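Local coordinates for protein glucose-6-phosphate isomerase (PDB 6OTU) that catalyses the reversible isomerization of glucose-6-phosphate to fructose-6-phosphate, an early step of glycolysis, as a two-subunit enzyme, at residues I92-E97 and E102-L107; Y56-E61 and K308-L313. All blocks are in the same frame, centred on the assembly; numbering follows the deposited sequence.

Contact 1. Residues I92-E97 and E102-L107; sequences IMNRIE and ESRPVL
A single antiparallel bridge pairs Asn94 with Arg104, and Ser103 and Arg104 both face Asn94 in a G1 beta bulge, closing the loop between helices 80-89 and 110-113 on itself. Asn94 and Arg104 form a hydrogen-bonded pair: Asn94 N gives to Arg104 O (3.1 Å) and Arg104 N to Asn94 O (3.0 Å). Asn94, the centre of an inverse gamma turn, has CG anti to its backbone N (chi1 177°), which brings the amide beside Glu102 and Arg104. There ND2 gives one hydrogen bond to Glu102 OE1 at 2.9 Å, on the anti side of the carboxylate, and a second to a water that also bonds Pro105 O; OD1 accepts from Asn490 ND2. All this fixes the rotation of the buried amide. The same Glu102 OE1 lies above one face of the Arg104 guanidinium, offset toward its rim and 3.2 Å from NH2, a salt bridge of charges alone. Apolar contacts line the bridge: CD1 of Ile92 rests 3.5 Å from CD of Pro105, and CG2 of Ile92 touches the backbone at Ser103 C and Arg104 N. CG2 of Val106 meets CB of Asn94 at 3.7 Å and CB of Met93 at 4.0 Å, while Met93 and Val106 both pack on Met87 of helix 80-89.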
loop_
_atom_site.group_PDB
_atom_site.type_symbol
_atom_site.label_atom_id
_atom_site.label_comp_id
_atom_site.label_asym_id
_atom_site.label_seq_id
_atom_site.Cartn_x
_atom_site.Cartn_y
_atom_site.Cartn_z
ATOM N N ILE A 92 -31.287 -10.389 8.868
ATOM C CA ILE A 92 -30.391 -9.837 9.886
ATOM C C ILE A 92 -29.058 -10.584 9.889
ATOM O O ILE A 92 -28.860 -11.520 10.672
ATOM C CB ILE A 92 -31.046 -9.887 11.281
ATOM C CG1 ILE A 92 -32.471 -9.327 11.226
ATOM C CG2 ILE A 92 -30.201 -9.129 12.295
ATOM C CD1 ILE A 92 -32.522 -7.812 11.117
ATOM N N MET A 93 -28.122 -10.167 9.038
ATOM C CA MET A 93 -26.829 -10.833 8.977
ATOM C C MET A 93 -25.776 -10.192 9.878
ATOM O O MET A 93 -24.793 -10.850 10.236
ATOM C CB MET A 93 -26.325 -10.866 7.525
ATOM C CG MET A 93 -27.352 -11.391 6.514
ATOM S SD MET A 93 -27.704 -13.163 6.683
ATOM C CE MET A 93 -26.082 -13.867 6.343
ATOM N N ASN A 94 -25.950 -8.937 10.261
ATOM C CA ASN A 94 -24.983 -8.249 11.116
ATOM C C ASN A 94 -25.414 -8.483 12.560
ATOM O O ASN A 94 -26.136 -7.679 13.148
ATOM C CB ASN A 94 -24.931 -6.771 10.750
ATOM C CG ASN A 94 -24.007 -5.976 11.628
ATOM O OD1 ASN A 94 -23.275 -6.534 12.442
ATOM N ND2 ASN A 94 -24.012 -4.656 11.451
ATOM N N ARG A 95 -24.991 -9.602 13.143
ATOM C CA ARG A 95 -25.334 -9.848 14.538
ATOM C C ARG A 95 -24.478 -10.972 15.099
ATOM O O ARG A 95 -23.980 -11.828 14.366
ATOM C CB ARG A 95 -26.815 -10.190 14.703
ATOM C CG ARG A 95 -27.209 -11.528 14.136
ATOM C CD ARG A 95 -28.655 -11.852 14.518
ATOM N NE ARG A 95 -28.872 -11.910 15.964
ATOM C CZ ARG A 95 -29.266 -13.002 16.612
ATOM N NH1 ARG A 95 -29.484 -14.126 15.936
ATOM N NH2 ARG A 95 -29.448 -12.971 17.932
ATOM N N ILE A 96 -24.330 -10.959 16.421
ATOM C CA ILE A 96 -23.652 -12.010 17.169
ATOM C C ILE A 96 -24.667 -12.604 18.139
ATOM O O ILE A 96 -25.236 -11.884 18.971
ATOM C CB ILE A 96 -22.418 -11.474 17.920
ATOM C CG1 ILE A 96 -21.361 -10.934 16.945
ATOM C CG2 ILE A 96 -21.825 -12.554 18.806
ATOM C CD1 ILE A 96 -20.797 -11.976 16.010
ATOM N N GLU A 97 -24.919 -13.907 18.020
ATOM C CA GLU A 97 -25.912 -14.541 18.871
ATOM C C GLU A 97 -25.341 -14.725 20.265
ATOM O O GLU A 97 -24.153 -15.019 20.434
ATOM C CB GLU A 97 -26.351 -15.885 18.298
ATOM N N GLU A 102 -24.810 -5.276 16.943
ATOM C CA GLU A 102 -25.568 -4.264 16.205
ATOM C C GLU A 102 -26.921 -4.797 15.722
ATOM O O GLU A 102 -27.906 -4.044 15.691
ATOM C CB GLU A 102 -24.741 -3.724 15.032
ATOM C CG GLU A 102 -23.345 -3.254 15.440
ATOM C CD GLU A 102 -22.645 -2.412 14.376
ATOM O OE1 GLU A 102 -22.972 -2.525 13.176
ATOM O OE2 GLU A 102 -21.763 -1.621 14.748
ATOM N N SER A 103 -26.983 -6.075 15.320
ATOM C CA SER A 103 -28.233 -6.792 15.023
ATOM C C SER A 103 -29.087 -6.063 13.974
ATOM O O SER A 103 -30.158 -5.538 14.263
ATOM C CB SER A 103 -29.038 -7.026 16.309
ATOM O OG SER A 103 -30.067 -7.973 16.091
ATOM N N ARG A 104 -28.631 -6.084 12.725
ATOM C CA ARG A 104 -29.357 -5.356 11.692
ATOM C C ARG A 104 -29.061 -5.986 10.342
ATOM O O ARG A 104 -28.145 -6.805 10.218
ATOM C CB ARG A 104 -28.994 -3.865 11.701
ATOM C CG ARG A 104 -27.536 -3.558 11.564
ATOM C CD ARG A 104 -27.256 -2.249 12.274
ATOM N NE ARG A 104 -26.069 -1.574 11.770
ATOM C CZ ARG A 104 -25.514 -0.510 12.346
ATOM N NH1 ARG A 104 -26.040 0.008 13.451
ATOM N NH2 ARG A 104 -24.424 0.032 11.817
ATOM N N PRO A 105 -29.844 -5.648 9.315
ATOM C CA PRO A 105 -29.552 -6.143 7.962
ATOM C C PRO A 105 -28.316 -5.489 7.360
ATOM O O PRO A 105 -27.749 -4.527 7.882
ATOM C CB PRO A 105 -30.804 -5.770 7.159
ATOM C CG PRO A 105 -31.495 -4.736 7.964
ATOM C CD PRO A 105 -31.179 -5.029 9.390
ATOM N N VAL A 106 -27.932 -6.033 6.202
ATOM C CA VAL A 106 -26.715 -5.712 5.460
ATOM C C VAL A 106 -27.118 -5.494 4.006
ATOM O O VAL A 106 -27.317 -6.456 3.252
ATOM C CB VAL A 106 -25.687 -6.852 5.614
ATOM C CG1 VAL A 106 -24.455 -6.627 4.762
ATOM C CG2 VAL A 106 -25.337 -7.031 7.086
ATOM N N LEU A 107 -27.271 -4.231 3.600
ATOM C CA LEU A 107 -28.089 -3.950 2.424
ATOM C C LEU A 107 -27.412 -3.017 1.420
ATOM O O LEU A 107 -28.092 -2.266 0.711
ATOM C CB LEU A 107 -29.444 -3.391 2.863
ATOM C CG LEU A 107 -30.424 -4.504 3.248
ATOM C CD1 LEU A 107 -31.629 -3.937 3.997
ATOM C CD2 LEU A 107 -30.860 -5.236 1.979
HETATM O O HOH W 1 -25.258 -3.586 8.876
#

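Contact 2. Residues Y56-E61 and K308-L313; sequences YSYATE and KMRENL
Two separate side-chain meetings, Tyr56 with Leu313 and Tyr58 with Arg310, join strand 54-57 and the type I turn Tyr58-Glu61 to the approach of helix 313-327. The apolar one is Tyr56 CB against Leu313 CD2 at 3.6 Å. These two side chains run past each other in opposite directions; the CD2 methyl of Leu313 touches Tyr56 at CB and lies 4.2 Å from CG of Tyr56. The Tyr56 hydroxyl makes a weak hydrogen bond with Ser457 OG. The polar meeting is Tyr58 OH with Arg310 NE, 3.4 Å apart. With its chain bent at chi3 (84°), Arg310 brings NE beside Tyr58 OH, and the two side chains cross at about a right angle, their ring and guanidinium planes turned 63° apart; CG of Arg310 also comes within 3.9 Å of Tyr58 OH. Backbone bonds shape each segment by itself: Glu61 N to Tyr58 O closes the type I turn, and Glu311 N to Lys308 O (2.9 Å) belongs to the short 3-10 turn. Asn312, the N-cap of helix 313-327, accepts from Leu315 N through OD1. Tyr56 leans on Ser317 and Leu320 of that helix, Tyr58 on its Leu316 and on Leu68 of helix 65-77, while strand 54-57 runs between strands 48-51 and 456-461 in the mixed sheet.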
loop_
_atom_site.group_PDB
_atom_site.type_symbol
_atom_site.label_atom_id
_atom_site.label_comp_id
_atom_site.label_asym_id
_atom_site.label_seq_id
_atom_site.Cartn_x
_atom_site.Cartn_y
_atom_site.Cartn_z
ATOM N N TYR A 56 -11.637 -14.977 -16.138
ATOM C CA TYR A 56 -10.928 -15.319 -14.913
ATOM C C TYR A 56 -10.206 -16.639 -15.146
ATOM O O TYR A 56 -10.853 -17.662 -15.398
ATOM C CB TYR A 56 -11.907 -15.444 -13.752
ATOM C CG TYR A 56 -11.313 -15.598 -12.374
ATOM C CD1 TYR A 56 -10.639 -14.542 -11.757
ATOM C CD2 TYR A 56 -11.451 -16.793 -11.666
ATOM C CE1 TYR A 56 -10.116 -14.673 -10.482
ATOM C CE2 TYR A 56 -10.929 -16.932 -10.377
ATOM C CZ TYR A 56 -10.268 -15.861 -9.791
ATOM O OH TYR A 56 -9.740 -15.968 -8.514
ATOM N N SER A 57 -8.875 -16.610 -15.089
ATOM C CA SER A 57 -8.034 -17.789 -15.273
ATOM C C SER A 57 -7.355 -18.121 -13.954
ATOM O O SER A 57 -6.803 -17.236 -13.301
ATOM C CB SER A 57 -6.975 -17.575 -16.360
ATOM O OG SER A 57 -6.396 -18.810 -16.780
ATOM N N TYR A 58 -7.401 -19.395 -13.569
ATOM C CA TYR A 58 -6.789 -19.862 -12.332
ATOM C C TYR A 58 -6.003 -21.141 -12.572
ATOM O O TYR A 58 -5.805 -21.918 -11.634
ATOM C CB TYR A 58 -7.834 -20.101 -11.226
ATOM C CG TYR A 58 -9.047 -20.918 -11.659
ATOM C CD1 TYR A 58 -10.036 -20.355 -12.464
ATOM C CD2 TYR A 58 -9.209 -22.246 -11.258
ATOM C CE1 TYR A 58 -11.151 -21.082 -12.863
ATOM C CE2 TYR A 58 -10.330 -22.990 -11.662
ATOM C CZ TYR A 58 -11.299 -22.394 -12.467
ATOM O OH TYR A 58 -12.422 -23.100 -12.873
ATOM N N ALA A 59 -5.576 -21.387 -13.816
ATOM C CA ALA A 59 -4.667 -22.491 -14.073
ATOM C C ALA A 59 -3.355 -22.338 -13.300
ATOM O O ALA A 59 -2.661 -23.334 -13.066
ATOM C CB ALA A 59 -4.411 -22.603 -15.579
ATOM N N THR A 60 -3.009 -21.124 -12.881
ATOM C CA THR A 60 -1.797 -20.892 -12.100
ATOM C C THR A 60 -2.047 -20.900 -10.587
ATOM O O THR A 60 -1.186 -20.454 -9.829
ATOM C CB THR A 60 -1.150 -19.574 -12.531
ATOM O OG1 THR A 60 -2.140 -18.535 -12.545
ATOM C CG2 THR A 60 -0.549 -19.703 -13.936
ATOM N N GLU A 61 -3.211 -21.375 -10.136
ATOM C CA GLU A 61 -3.439 -21.726 -8.736
ATOM C C GLU A 61 -3.152 -23.210 -8.546
ATOM O O GLU A 61 -3.304 -24.009 -9.472
ATOM C CB GLU A 61 -4.880 -21.442 -8.301
ATOM C CG GLU A 61 -5.350 -20.006 -8.471
ATOM C CD GLU A 61 -5.017 -19.139 -7.289
ATOM O OE1 GLU A 61 -4.404 -19.647 -6.321
ATOM O OE2 GLU A 61 -5.349 -17.935 -7.335
ATOM N N LYS A 308 -23.220 -22.959 -8.948
ATOM C CA LYS A 308 -21.974 -23.675 -9.223
ATOM C C LYS A 308 -20.788 -22.736 -9.016
ATOM O O LYS A 308 -20.674 -21.710 -9.702
ATOM C CB LYS A 308 -21.966 -24.258 -10.640
ATOM N N MET A 309 -19.918 -23.088 -8.057
ATOM C CA MET A 309 -18.709 -22.309 -7.775
ATOM C C MET A 309 -17.925 -22.002 -9.050
ATOM O O MET A 309 -17.509 -20.858 -9.279
ATOM C CB MET A 309 -17.823 -23.063 -6.780
ATOM C CG MET A 309 -16.504 -22.376 -6.480
ATOM S SD MET A 309 -15.355 -23.438 -5.564
ATOM C CE MET A 309 -14.734 -24.524 -6.859
ATOM N N ARG A 310 -17.736 -23.009 -9.909
ATOM C CA ARG A 310 -16.949 -22.810 -11.119
ATOM C C ARG A 310 -17.612 -21.844 -12.096
ATOM O O ARG A 310 -16.926 -21.310 -12.978
ATOM C CB ARG A 310 -16.659 -24.158 -11.793
ATOM C CG ARG A 310 -15.418 -24.882 -11.197
ATOM C CD ARG A 310 -15.037 -26.181 -11.931
ATOM N NE ARG A 310 -14.197 -25.960 -13.114
ATOM C CZ ARG A 310 -14.672 -25.770 -14.345
ATOM N NH1 ARG A 310 -15.982 -25.773 -14.566
ATOM N NH2 ARG A 310 -13.844 -25.576 -15.363
ATOM N N GLU A 311 -18.912 -21.575 -11.956
ATOM C CA GLU A 311 -19.588 -20.622 -12.832
ATOM C C GLU A 311 -19.882 -19.275 -12.159
ATOM O O GLU A 311 -20.708 -18.518 -12.675
ATOM C CB GLU A 311 -20.881 -21.227 -13.365
ATOM C CG GLU A 311 -20.668 -22.434 -14.241
ATOM C CD GLU A 311 -21.966 -23.170 -14.541
ATOM O OE1 GLU A 311 -23.060 -22.642 -14.208
ATOM O OE2 GLU A 311 -21.887 -24.280 -15.116
ATOM N N ASN A 312 -19.193 -18.943 -11.056
ATOM C CA ASN A 312 -19.542 -17.810 -10.190
ATOM C C ASN A 312 -18.252 -17.081 -9.795
ATOM O O ASN A 312 -17.441 -17.619 -9.033
ATOM C CB ASN A 312 -20.314 -18.313 -8.956
ATOM C CG ASN A 312 -20.782 -17.190 -8.014
ATOM O OD1 ASN A 312 -20.080 -16.196 -7.814
ATOM N ND2 ASN A 312 -21.949 -17.386 -7.380
ATOM N N LEU A 313 -18.058 -15.857 -10.304
ATOM C CA LEU A 313 -16.782 -15.168 -10.104
ATOM C C LEU A 313 -16.477 -14.916 -8.628
ATOM O O LEU A 313 -15.464 -15.436 -8.132
ATOM C CB LEU A 313 -16.756 -13.892 -10.954
ATOM C CG LEU A 313 -16.718 -14.124 -12.474
ATOM C CD1 LEU A 313 -17.125 -12.884 -13.213
ATOM C CD2 LEU A 313 -15.328 -14.597 -12.932
#

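How the contacts relate
Contacts 1 and 2 do not touch: their centres are 30 Å apart, their nearest atoms about 15 Å, and each centre lies about 20 Å from that of the chain. In sequence, residues 92-107 fall within the long span between 56-61 and 308-313, so the local loop of contact 1 belongs to the chain that contact 2 brackets. Only contact 1 approaches the substrate: the side chain of Glu102 is about 8 Å from bound glucose-6-phosphate, about 9 Å from that of the active-site residue Glu355 and about 10 Å from that of Lys501. Contact 2 lies away from these sites, at the mixed sheet. Segments 92-97 and 56-61 each touch the second subunit, Ile96 on its Asn447 and Ser57 on its Leu528.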